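Local coordinates for translation initiation factor eif-2b-like protein (PDB 4ZEO) that probably serves as the delta subunit of the guanine nucleotide exchange factor eIF2B, which acts on eIF2 in translation initiation, at residues V355-E360 / A386-L391; S372-V377 / D427-R432. All blocks are in the same frame, centred on the assembly; numbering follows the deposited sequence.

Contact 1 of 2, residues V355-E360 / A386-L391; sequences VFLGGE and AKVIVL
Phe356 and Ile389 lie side by side on one face of a parallel β-sheet, their side chains leaving neighbouring strands in the same direction. CB of Ile389 sits 4.1 Å above one face of the phenyl ring, displaced toward its rim, and the CD1 methyl follows the ring outward until it is 3.9 Å from Phe356 CZ. Because CG1 of Ile389 stands anti to the carbonyl carbon (chi1 -52°), the longer branch can run along the ring while CG2 faces CE1. Leu391, two residues on, meets the same ring differently, bringing its CD1 methyl to the edge, 4.1 Å from Phe356 CD1. A broad flat side chain suits this place, since it spans two aliphatic neighbours on the adjacent strand.

Val355, Leu357, Val388 and Val390 occupy the reverse face. Here Leu357, paired in register with Val390, leans back toward the N-terminal end of the other strand, so that its CD2 touches CG1 of Val388 at 3.8 Å. The valines give this side compact, β-branched cover that suits extended backbone.

Between these two layers the backbones are joined by alternating bonds: Val355 N to Lys387 O, Ile389 N to Val355 O (2.7 Å), Leu357 N to Ile389 O, and Leu391 N to Leu357 O. All are close to straight, as expected of regular parallel pairing. Past Leu357 a water takes over, accepting from Gly359 N at 2.8 Å and donating to Leu391 O at 2.6 Å.

Strands 354-358 and 387-391 are interior neighbours in a Rossmann-like parallel sheet, with 285-289 beyond the first and the edge strand 436-438 beyond the second. Helix 374-384 packs on Val355, Leu357 and Val388, whereas on the other face helix 293-304 meets Leu391.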
loop_
_atom_site.group_PDB
_atom_site.type_symbol
_atom_site.label_atom_id
_atom_site.label_comp_id
_atom_site.label_asym_id
_atom_site.label_seq_id
_atom_site.Cartn_x
_atom_site.Cartn_y
_atom_site.Cartn_z
ATOM N N VAL A 355 6.374 -8.561 16.320
ATOM C CA VAL A 355 6.893 -7.790 15.212
ATOM C C VAL A 355 5.748 -7.456 14.246
ATOM O O VAL A 355 5.044 -8.346 13.787
ATOM C CB VAL A 355 7.995 -8.574 14.468
ATOM C CG1 VAL A 355 8.443 -7.823 13.248
ATOM C CG2 VAL A 355 9.178 -8.889 15.390
ATOM N N PHE A 356 5.550 -6.169 13.981
ATOM C CA PHE A 356 4.555 -5.709 13.024
ATOM C C PHE A 356 5.294 -5.099 11.859
ATOM O O PHE A 356 6.092 -4.196 12.037
ATOM C CB PHE A 356 3.598 -4.667 13.616
ATOM C CG PHE A 356 2.567 -5.227 14.555
ATOM C CD1 PHE A 356 1.257 -5.388 14.151
ATOM C CD2 PHE A 356 2.900 -5.563 15.854
ATOM C CE1 PHE A 356 0.296 -5.902 15.035
ATOM C CE2 PHE A 356 1.947 -6.083 16.738
ATOM C CZ PHE A 356 0.655 -6.249 16.334
ATOM N N LEU A 357 5.016 -5.599 10.665
ATOM C CA LEU A 357 5.653 -5.128 9.448
ATOM C C LEU A 357 4.637 -4.750 8.372
ATOM O O LEU A 357 3.543 -5.318 8.301
ATOM C CB LEU A 357 6.597 -6.213 8.932
ATOM C CG LEU A 357 8.065 -6.356 9.377
ATOM C CD1 LEU A 357 8.641 -5.386 10.430
ATOM C CD2 LEU A 357 8.478 -7.825 9.610
ATOM N N GLY A 358 5.021 -3.801 7.526
ATOM C CA GLY A 358 4.239 -3.401 6.377
ATOM C C GLY A 358 5.141 -3.476 5.154
ATOM O O GLY A 358 6.361 -3.481 5.280
ATOM N N GLY A 359 4.546 -3.512 3.964
ATOM C CA GLY A 359 5.288 -3.674 2.729
ATOM C C GLY A 359 4.706 -2.950 1.528
ATOM O O GLY A 359 3.866 -2.065 1.649
ATOM N N GLU A 360 5.208 -3.303 0.353
ATOM C CA GLU A 360 4.708 -2.769 -0.904
ATOM C C GLU A 360 3.755 -3.744 -1.607
ATOM O O GLU A 360 2.858 -3.324 -2.320
ATOM C CB GLU A 360 5.877 -2.454 -1.828
ATOM C CG GLU A 360 6.608 -1.159 -1.513
ATOM C CD GLU A 360 5.726 -0.024 -1.043
ATOM O OE1 GLU A 360 5.683 0.228 0.182
ATOM O OE2 GLU A 360 5.122 0.643 -1.901
ATOM N N ALA A 386 9.270 -15.334 18.060
ATOM C CA ALA A 386 8.430 -14.158 18.099
ATOM C C ALA A 386 7.414 -14.133 16.944
ATOM O O ALA A 386 7.706 -14.606 15.843
ATOM C CB ALA A 386 9.297 -12.902 18.080
ATOM N N LYS A 387 6.228 -13.579 17.199
ATOM C CA LYS A 387 5.221 -13.456 16.163
ATOM C C LYS A 387 5.598 -12.385 15.130
ATOM O O LYS A 387 6.052 -11.285 15.476
ATOM C CB LYS A 387 3.858 -13.116 16.781
ATOM C CG LYS A 387 2.928 -14.300 16.925
ATOM C CD LYS A 387 1.495 -13.877 17.289
ATOM C CE LYS A 387 1.351 -13.409 18.716
ATOM N NZ LYS A 387 1.381 -14.574 19.652
ATOM N N VAL A 388 5.389 -12.692 13.855
ATOM C CA VAL A 388 5.647 -11.711 12.815
ATOM C C VAL A 388 4.319 -11.462 12.120
ATOM O O VAL A 388 3.772 -12.343 11.459
ATOM C CB VAL A 388 6.752 -12.171 11.822
ATOM C CG1 VAL A 388 6.927 -11.164 10.660
ATOM C CG2 VAL A 388 8.073 -12.372 12.552
ATOM N N ILE A 389 3.784 -10.264 12.328
ATOM C CA ILE A 389 2.495 -9.871 11.774
ATOM C C ILE A 389 2.693 -8.864 10.692
ATOM O O ILE A 389 3.291 -7.793 10.910
ATOM C CB ILE A 389 1.562 -9.274 12.847
ATOM C CG1 ILE A 389 1.475 -10.243 14.029
ATOM C CG2 ILE A 389 0.165 -9.016 12.289
ATOM C CD1 ILE A 389 0.413 -9.880 15.036
ATOM N N VAL A 390 2.183 -9.205 9.515
ATOM C CA VAL A 390 2.283 -8.322 8.368
ATOM C C VAL A 390 0.932 -7.681 8.106
ATOM O O VAL A 390 -0.092 -8.367 8.071
ATOM C CB VAL A 390 2.760 -9.069 7.114
ATOM C CG1 VAL A 390 2.599 -8.184 5.862
ATOM C CG2 VAL A 390 4.193 -9.550 7.292
ATOM N N LEU A 391 0.944 -6.361 7.952
ATOM C CA LEU A 391 -0.259 -5.556 7.691
ATOM C C LEU A 391 -0.282 -5.105 6.241
ATOM O O LEU A 391 0.671 -4.478 5.762
ATOM C CB LEU A 391 -0.301 -4.340 8.598
ATOM C CG LEU A 391 -0.061 -4.585 10.092
ATOM C CD1 LEU A 391 -0.023 -3.264 10.880
ATOM C CD2 LEU A 391 -1.132 -5.527 10.643
HETATM O O HOH W 1 1.823 -3.613 3.573
#

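Contact 2 of 2, residues S372-V377 / D427-R432; sequences SGTADV and DNTHER
The backbones of 372-377 and 427-432 approach at two points, Ser372 beside Asp427 and Ala375 beside Thr429, each pair with CA atoms 4.6 Å apart. The motif is a helix N-terminus with Gly373 at the N-cap position, met by a carboxylate from the edge strand 426-429 of a small antiparallel sheet. Gly373 has a positive phi (104°) at which a side chain would press against the preceding carbonyl oxygen, so glycine fits this turn.

Asp427 makes the polar link. Its CG lies between the backbone N and the carbonyl carbon (chi1 67°), which brings the carboxylate over the start of the helix. There OD2 accepts from Gly373 N at 2.6 Å and, over a longer 3.3 Å, from Ala375 N. The two donors come from opposite faces of the carboxylate plane; the glycine N-H arrives well above it, the alanine N-H on the syn side and less steeply. A negative charge here should be favoured by the helix dipole as well as by the two amide groups, although Asp376 OD2, 4.3 Å from Asp427 OD2, would partly oppose it.

Small residues let the strand come close. The methyl CB of Ala375 faces both Asp427 OD2 and Thr429 OG1. Thr374 and Thr429 cross at about a right angle; the hydroxyl of Thr374 is bonded to the Pro371 carbonyl, leaving its methyl to face the strand. Leu368 of the adjacent strand packs against both threonines.

Beyond the strand the chain turns, and an imidazole holds the turn from within: His430 ND1 accepts from Arg432 N at 3.0 Å, with that nitrogen lying almost in the ring plane.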
loop_
_atom_site.group_PDB
_atom_site.type_symbol
_atom_site.label_atom_id
_atom_site.label_comp_id
_atom_site.label_asym_id
_atom_site.label_seq_id
_atom_site.Cartn_x
_atom_site.Cartn_y
_atom_site.Cartn_z
ATOM N N SER A 372 14.266 -2.999 1.854
ATOM C CA SER A 372 15.374 -3.881 2.131
ATOM C C SER A 372 15.750 -3.844 3.626
ATOM O O SER A 372 15.847 -2.772 4.232
ATOM C CB SER A 372 16.534 -3.477 1.229
ATOM O OG SER A 372 17.754 -3.955 1.720
ATOM N N GLY A 373 15.943 -5.021 4.218
ATOM C CA GLY A 373 16.176 -5.147 5.652
ATOM C C GLY A 373 14.961 -5.660 6.430
ATOM O O GLY A 373 15.110 -6.116 7.565
ATOM N N THR A 374 13.772 -5.647 5.810
ATOM C CA THR A 374 12.564 -6.206 6.422
ATOM C C THR A 374 12.696 -7.714 6.638
ATOM O O THR A 374 12.286 -8.248 7.679
ATOM C CB THR A 374 11.313 -5.938 5.551
ATOM O OG1 THR A 374 11.083 -4.528 5.481
ATOM C CG2 THR A 374 10.059 -6.633 6.116
ATOM N N ALA A 375 13.276 -8.389 5.641
ATOM C CA ALA A 375 13.476 -9.832 5.677
ATOM C C ALA A 375 14.388 -10.259 6.825
ATOM O O ALA A 375 14.135 -11.274 7.469
ATOM C CB ALA A 375 14.047 -10.327 4.355
ATOM N N ASP A 376 15.436 -9.480 7.086
ATOM C CA ASP A 376 16.354 -9.822 8.172
ATOM C C ASP A 376 15.622 -9.764 9.507
ATOM O O ASP A 376 15.819 -10.631 10.360
ATOM C CB ASP A 376 17.573 -8.903 8.162
ATOM C CG ASP A 376 18.313 -8.961 6.855
ATOM O OD1 ASP A 376 19.109 -9.894 6.649
ATOM O OD2 ASP A 376 18.077 -8.097 6.000
ATOM N N VAL A 377 14.769 -8.753 9.668
ATOM C CA VAL A 377 13.963 -8.600 10.876
ATOM C C VAL A 377 12.997 -9.782 11.068
ATOM O O VAL A 377 12.962 -10.383 12.146
ATOM C CB VAL A 377 13.149 -7.288 10.835
ATOM C CG1 VAL A 377 12.307 -7.124 12.099
ATOM C CG2 VAL A 377 14.081 -6.112 10.682
ATOM N N ASP A 427 13.482 -6.026 -0.543
ATOM C CA ASP A 427 13.888 -7.420 -0.397
ATOM C C ASP A 427 12.628 -8.301 -0.265
ATOM O O ASP A 427 11.503 -7.801 -0.156
ATOM C CB ASP A 427 14.877 -7.619 0.774
ATOM C CG ASP A 427 14.264 -7.368 2.161
ATOM O OD1 ASP A 427 13.032 -7.303 2.309
ATOM O OD2 ASP A 427 15.040 -7.234 3.126
ATOM N N ASN A 428 12.818 -9.611 -0.297
ATOM C CA ASN A 428 11.706 -10.535 -0.219
ATOM C C ASN A 428 11.628 -11.289 1.095
ATOM O O ASN A 428 12.577 -11.966 1.485
ATOM C CB ASN A 428 11.800 -11.521 -1.371
ATOM C CG ASN A 428 10.571 -12.365 -1.506
ATOM O OD1 ASN A 428 10.600 -13.560 -1.208
ATOM N ND2 ASN A 428 9.462 -11.750 -1.915
ATOM N N THR A 429 10.498 -11.185 1.783
ATOM C CA THR A 429 10.341 -11.973 2.997
ATOM C C THR A 429 9.493 -13.199 2.697
ATOM O O THR A 429 8.277 -13.084 2.477
ATOM C CB THR A 429 9.705 -11.158 4.162
ATOM O OG1 THR A 429 10.549 -10.045 4.515
ATOM C CG2 THR A 429 9.536 -12.044 5.390
ATOM N N HIS A 430 10.129 -14.380 2.738
ATOM C CA HIS A 430 9.456 -15.653 2.435
ATOM C C HIS A 430 8.344 -15.872 3.463
ATOM O O HIS A 430 8.491 -15.480 4.617
ATOM C CB HIS A 430 10.449 -16.804 2.485
ATOM C CG HIS A 430 9.927 -18.082 1.911
ATOM N ND1 HIS A 430 9.043 -18.891 2.595
ATOM C CD2 HIS A 430 10.216 -18.736 0.760
ATOM C CE1 HIS A 430 8.767 -19.956 1.865
ATOM N NE2 HIS A 430 9.474 -19.891 0.752
ATOM N N GLU A 431 7.233 -16.484 3.052
ATOM C CA GLU A 431 6.073 -16.677 3.940
ATOM C C GLU A 431 6.412 -17.480 5.215
ATOM O O GLU A 431 5.741 -17.378 6.233
ATOM C CB GLU A 431 4.926 -17.336 3.186
ATOM C CG GLU A 431 4.904 -18.852 3.247
ATOM C CD GLU A 431 3.606 -19.409 2.709
ATOM O OE1 GLU A 431 3.552 -20.623 2.401
ATOM O OE2 GLU A 431 2.634 -18.620 2.606
ATOM N N ARG A 432 7.459 -18.278 5.127
ATOM C CA ARG A 432 7.975 -19.084 6.218
ATOM C C ARG A 432 8.347 -18.177 7.422
ATOM O O ARG A 432 8.401 -18.626 8.579
ATOM C CB ARG A 432 9.160 -19.902 5.667
ATOM C CG ARG A 432 10.159 -20.426 6.628
ATOM C CD ARG A 432 11.533 -20.695 5.940
ATOM N NE ARG A 432 11.421 -21.307 4.615
ATOM C CZ ARG A 432 12.051 -20.858 3.528
ATOM N NH1 ARG A 432 11.888 -21.469 2.364
ATOM N NH2 ARG A 432 12.853 -19.800 3.602
#

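Overall arrangement
The centres of contacts 1 and 2 are about 10 Å apart, and their segments alternate along the chain: 355-360, 372-377, 386-391, 427-432. Strand 354-358, helix 374-384 and strand 387-391 form a β-α-β crossover, whose connection into the helix carries strands 361-362 and 368-371 of the small antiparallel sheet. Contact 1 pairs the two crossover strands, while contact 2 fixes the start of the helix to that small sheet. The two contacts touch directly, with Leu357 CG 3.8 Å from Thr374 CG2 and Val355 packing on Val377. All four segments lie in the domain that characterises the eIF2B alpha/beta/delta family. Together they join the parallel core to the helix and small sheet beside it.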